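PDB 5J90: RagB/SusD domain protein from Flavobacterium johnsoniae, which binds chitin as a SusD-like protein encoded in a polysaccharide utilization locus, probably at the cell surface as an outer-membrane lipoprotein. Local coordinates for residues 172-183 with 193-201. Numbering follows the deposited sequence.
Sequences LTKRIDAGEAST and KGKYESWVR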
loop_
_atom_site.group_PDB
_atom_site.type_symbol
_atom_site.label_atom_id
_atom_site.label_comp_id
_atom_site.label_asym_id
_atom_site.label_seq_id
_atom_site.Cartn_x
_atom_site.Cartn_y
_atom_site.Cartn_z
ATOM N N LEU A 172 23.380 -25.623 8.413
ATOM C CA LEU A 172 22.985 -27.029 8.364
ATOM C C LEU A 172 23.530 -27.733 7.122
ATOM O O LEU A 172 23.896 -28.910 7.180
ATOM C CB LEU A 172 21.470 -27.187 8.448
ATOM C CG LEU A 172 20.858 -26.742 9.775
ATOM C CD1 LEU A 172 19.352 -26.908 9.721
ATOM C CD2 LEU A 172 21.456 -27.515 10.959
ATOM N N THR A 173 23.585 -27.028 5.996
ATOM C CA THR A 173 24.104 -27.615 4.765
ATOM C C THR A 173 25.586 -27.955 4.928
ATOM O O THR A 173 26.039 -29.004 4.463
ATOM C CB THR A 173 23.880 -26.695 3.554
ATOM O OG1 THR A 173 22.470 -26.549 3.336
ATOM C CG2 THR A 173 24.514 -27.295 2.312
ATOM N N LYS A 174 26.325 -27.088 5.609
ATOM C CA LYS A 174 27.731 -27.352 5.924
ATOM C C LYS A 174 27.884 -28.675 6.684
ATOM O O LYS A 174 28.728 -29.517 6.342
ATOM C CB LYS A 174 28.300 -26.196 6.751
ATOM C CG LYS A 174 29.723 -26.394 7.236
ATOM C CD LYS A 174 30.183 -25.195 8.050
ATOM C CE LYS A 174 29.442 -25.109 9.374
ATOM N NZ LYS A 174 29.899 -23.944 10.191
ATOM N N ARG A 175 27.052 -28.873 7.700
ATOM C CA ARG A 175 27.118 -30.087 8.507
ATOM C C ARG A 175 26.698 -31.325 7.728
ATOM O O ARG A 175 27.292 -32.395 7.881
ATOM C CB ARG A 175 26.292 -29.915 9.782
ATOM C CG ARG A 175 26.887 -28.859 10.694
ATOM C CD ARG A 175 25.992 -28.526 11.871
ATOM N NE ARG A 175 26.556 -27.422 12.635
ATOM C CZ ARG A 175 27.214 -27.553 13.782
ATOM N NH1 ARG A 175 27.370 -28.751 14.335
ATOM N NH2 ARG A 175 27.698 -26.475 14.382
ATOM N N ILE A 176 25.682 -31.190 6.882
ATOM C CA ILE A 176 25.258 -32.293 6.038
ATOM C C ILE A 176 26.373 -32.695 5.077
ATOM O O ILE A 176 26.668 -33.885 4.916
ATOM C CB ILE A 176 23.991 -31.940 5.238
ATOM C CG1 ILE A 176 22.829 -31.667 6.194
ATOM C CG2 ILE A 176 23.638 -33.056 4.251
ATOM C CD1 ILE A 176 21.710 -30.854 5.574
ATOM N N ASP A 177 26.999 -31.698 4.453
ATOM C CA ASP A 177 28.068 -31.941 3.482
ATOM C C ASP A 177 29.242 -32.661 4.139
ATOM O O ASP A 177 29.939 -33.453 3.494
ATOM C CB ASP A 177 28.550 -30.627 2.862
ATOM C CG ASP A 177 27.558 -30.038 1.871
ATOM O OD1 ASP A 177 26.606 -30.742 1.469
ATOM O OD2 ASP A 177 27.754 -28.867 1.477
ATOM N N ALA A 178 29.452 -32.383 5.420
ATOM C CA ALA A 178 30.558 -32.971 6.177
ATOM C C ALA A 178 30.211 -34.340 6.761
ATOM O O ALA A 178 31.064 -34.997 7.357
ATOM C CB ALA A 178 31.010 -32.023 7.279
ATOM N N GLY A 179 28.964 -34.771 6.589
ATOM C CA GLY A 179 28.527 -36.065 7.088
ATOM C C GLY A 179 28.392 -36.114 8.597
ATOM O O GLY A 179 28.450 -37.186 9.202
ATOM N N GLU A 180 28.195 -34.951 9.209
ATOM C CA GLU A 180 28.067 -34.853 10.656
ATOM C C GLU A 180 26.719 -35.396 11.124
ATOM O O GLU A 180 25.670 -34.924 10.689
ATOM C CB GLU A 180 28.227 -33.396 11.091
ATOM C CG GLU A 180 28.169 -33.181 12.584
ATOM C CD GLU A 180 28.275 -31.717 12.951
ATOM O OE1 GLU A 180 29.305 -31.091 12.621
ATOM O OE2 GLU A 180 27.325 -31.188 13.562
ATOM N N ALA A 181 26.747 -36.385 12.010
ATOM C CA ALA A 181 25.514 -36.982 12.517
ATOM C C ALA A 181 24.671 -35.972 13.289
ATOM O O ALA A 181 25.204 -35.139 14.021
ATOM C CB ALA A 181 25.819 -38.198 13.386
ATOM N N SER A 182 23.354 -36.060 13.124
ATOM C CA SER A 182 22.436 -35.164 13.825
ATOM C C SER A 182 22.462 -35.366 15.334
ATOM O O SER A 182 22.585 -36.490 15.822
ATOM C CB SER A 182 21.003 -35.350 13.332
ATOM O OG SER A 182 20.113 -34.551 14.104
ATOM N N THR A 183 22.335 -34.266 16.067
ATOM C CA THR A 183 22.178 -34.325 17.511
ATOM C C THR A 183 20.809 -33.780 17.919
ATOM O O THR A 183 20.630 -33.319 19.048
ATOM C CB THR A 183 23.293 -33.541 18.233
ATOM O OG1 THR A 183 23.418 -32.229 17.669
ATOM C CG2 THR A 183 24.626 -34.267 18.086
ATOM N N LYS A 193 12.436 -36.191 12.429
ATOM C CA LYS A 193 13.271 -37.049 13.280
ATOM C C LYS A 193 14.746 -36.630 13.309
ATOM O O LYS A 193 15.650 -37.469 13.257
ATOM C CB LYS A 193 13.123 -38.519 12.866
ATOM C CG LYS A 193 11.697 -39.039 12.994
ATOM C CD LYS A 193 11.601 -40.492 12.543
ATOM C CE LYS A 193 10.359 -41.180 13.096
ATOM N NZ LYS A 193 9.086 -40.613 12.581
ATOM N N GLY A 194 14.979 -35.325 13.403
ATOM C CA GLY A 194 16.321 -34.796 13.541
ATOM C C GLY A 194 17.116 -34.634 12.256
ATOM O O GLY A 194 18.236 -34.136 12.297
ATOM N N LYS A 195 16.543 -35.026 11.120
ATOM C CA LYS A 195 17.276 -34.986 9.849
ATOM C C LYS A 195 17.499 -33.554 9.341
ATOM O O LYS A 195 16.546 -32.869 8.943
ATOM C CB LYS A 195 16.543 -35.800 8.784
ATOM C CG LYS A 195 17.354 -36.048 7.521
ATOM C CD LYS A 195 16.607 -36.956 6.558
ATOM C CE LYS A 195 17.502 -37.369 5.399
ATOM N NZ LYS A 195 16.733 -38.067 4.328
ATOM N N TYR A 196 18.750 -33.112 9.346
ATOM C CA TYR A 196 19.068 -31.743 8.953
ATOM C C TYR A 196 18.616 -31.433 7.529
ATOM O O TYR A 196 18.145 -30.326 7.252
ATOM C CB TYR A 196 20.566 -31.469 9.079
ATOM C CG TYR A 196 21.120 -31.498 10.493
ATOM C CD1 TYR A 196 20.301 -31.327 11.603
ATOM C CD2 TYR A 196 22.479 -31.696 10.707
ATOM C CE1 TYR A 196 20.833 -31.353 12.903
ATOM C CE2 TYR A 196 23.013 -31.728 11.984
ATOM C CZ TYR A 196 22.193 -31.558 13.076
ATOM O OH TYR A 196 22.752 -31.595 14.341
ATOM N N GLU A 197 18.780 -32.386 6.618
ATOM C CA GLU A 197 18.409 -32.169 5.225
ATOM C C GLU A 197 16.920 -31.831 5.082
ATOM O O GLU A 197 16.559 -30.963 4.279
ATOM C CB GLU A 197 18.776 -33.402 4.391
ATOM C CG GLU A 197 18.457 -33.268 2.912
ATOM C CD GLU A 197 18.787 -34.521 2.125
ATOM O OE1 GLU A 197 19.605 -35.336 2.611
ATOM O OE2 GLU A 197 18.216 -34.694 1.030
ATOM N N SER A 198 16.064 -32.484 5.871
ATOM C CA SER A 198 14.633 -32.204 5.821
ATOM C C SER A 198 14.314 -30.828 6.404
ATOM O O SER A 198 13.416 -30.133 5.922
ATOM C CB SER A 198 13.852 -33.282 6.558
ATOM O OG SER A 198 14.033 -34.527 5.902
ATOM N N TRP A 199 15.053 -30.433 7.435
ATOM C CA TRP A 199 14.916 -29.097 7.989
ATOM C C TRP A 199 15.342 -28.027 6.975
ATOM O O TRP A 199 14.709 -26.973 6.875
ATOM C CB TRP A 199 15.688 -28.991 9.306
ATOM C CG TRP A 199 14.873 -29.485 10.472
ATOM C CD1 TRP A 199 14.854 -30.752 10.995
ATOM C CD2 TRP A 199 13.943 -28.717 11.241
ATOM N NE1 TRP A 199 13.974 -30.809 12.050
ATOM C CE2 TRP A 199 13.398 -29.575 12.219
ATOM C CE3 TRP A 199 13.519 -27.383 11.200
ATOM C CZ2 TRP A 199 12.453 -29.142 13.149
ATOM C CZ3 TRP A 199 12.581 -26.955 12.124
ATOM C CH2 TRP A 199 12.060 -27.833 13.084
ATOM N N VAL A 200 16.394 -28.289 6.209
ATOM C CA VAL A 200 16.829 -27.331 5.195
ATOM C C VAL A 200 15.790 -27.240 4.080
ATOM O O VAL A 200 15.454 -26.141 3.626
ATOM C CB VAL A 200 18.220 -27.682 4.618
ATOM C CG1 VAL A 200 18.544 -26.792 3.415
ATOM C CG2 VAL A 200 19.289 -27.547 5.695
ATOM N N ARG A 201 15.241 -28.378 3.670
ATOM C CA ARG A 201 14.230 -28.400 2.624
ATOM C C ARG A 201 12.985 -27.628 3.080
ATOM O O ARG A 201 12.352 -26.918 2.282
ATOM C CB ARG A 201 13.911 -29.856 2.236
ATOM C CG ARG A 201 13.013 -30.009 1.026
ATOM C CD ARG A 201 13.014 -31.454 0.511
ATOM N NE ARG A 201 14.313 -31.852 -0.028
ATOM C CZ ARG A 201 15.109 -32.778 0.503
ATOM N NH1 ARG A 201 14.759 -33.419 1.615
ATOM N NH2 ARG A 201 16.260 -33.073 -0.088
HETATM O O HOH W 1 25.259 -32.472 14.640
#
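Tyr196, at the start of helix 196-213, slots its ring between Leu172 and Ser182, a clear example of an aromatic side chain filling the angle between a helix and the loop that leaves it. Both partners make CH-pi contacts: Leu172 CD2 lies 4.1 Å from the centroid of the Tyr196 ring over one face, and Ser182 CB 4.2 Å from that centroid over the opposite face. Apolar packing continues along the helices, with Val200 CG2 3.5 Å from Leu172 CB and Ile176 CG1 3.7 Å from Tyr196 CB.

Hydrogen bonds tie the loop to 193-201. Thr183 N donates nearly straight (167°) to Tyr196 OH at 3.2 Å. The hydroxyl in turn donates to a water in the ring plane; that water donates hydrogen bonds to Ala181 O and Glu180 OE2. The same carboxylate oxygen takes Arg175 NH1 on its syn side in a salt bridge. Ser182 OG stands opposite its backbone N (chi1 175°), which brings it to Gly194 O, to which it donates at 2.6 Å; Phe184 N also bonds this hydroxyl.

A Schellman motif at Gly179 ends helix 154-177. Segments 172-177 and 196-201 run roughly antiparallel (147°), a helix pair joined by a long loop, consistent with the TPR-related SusD fold; helix 113-134 meets Arg175, Thr183, Tyr196 and Trp199.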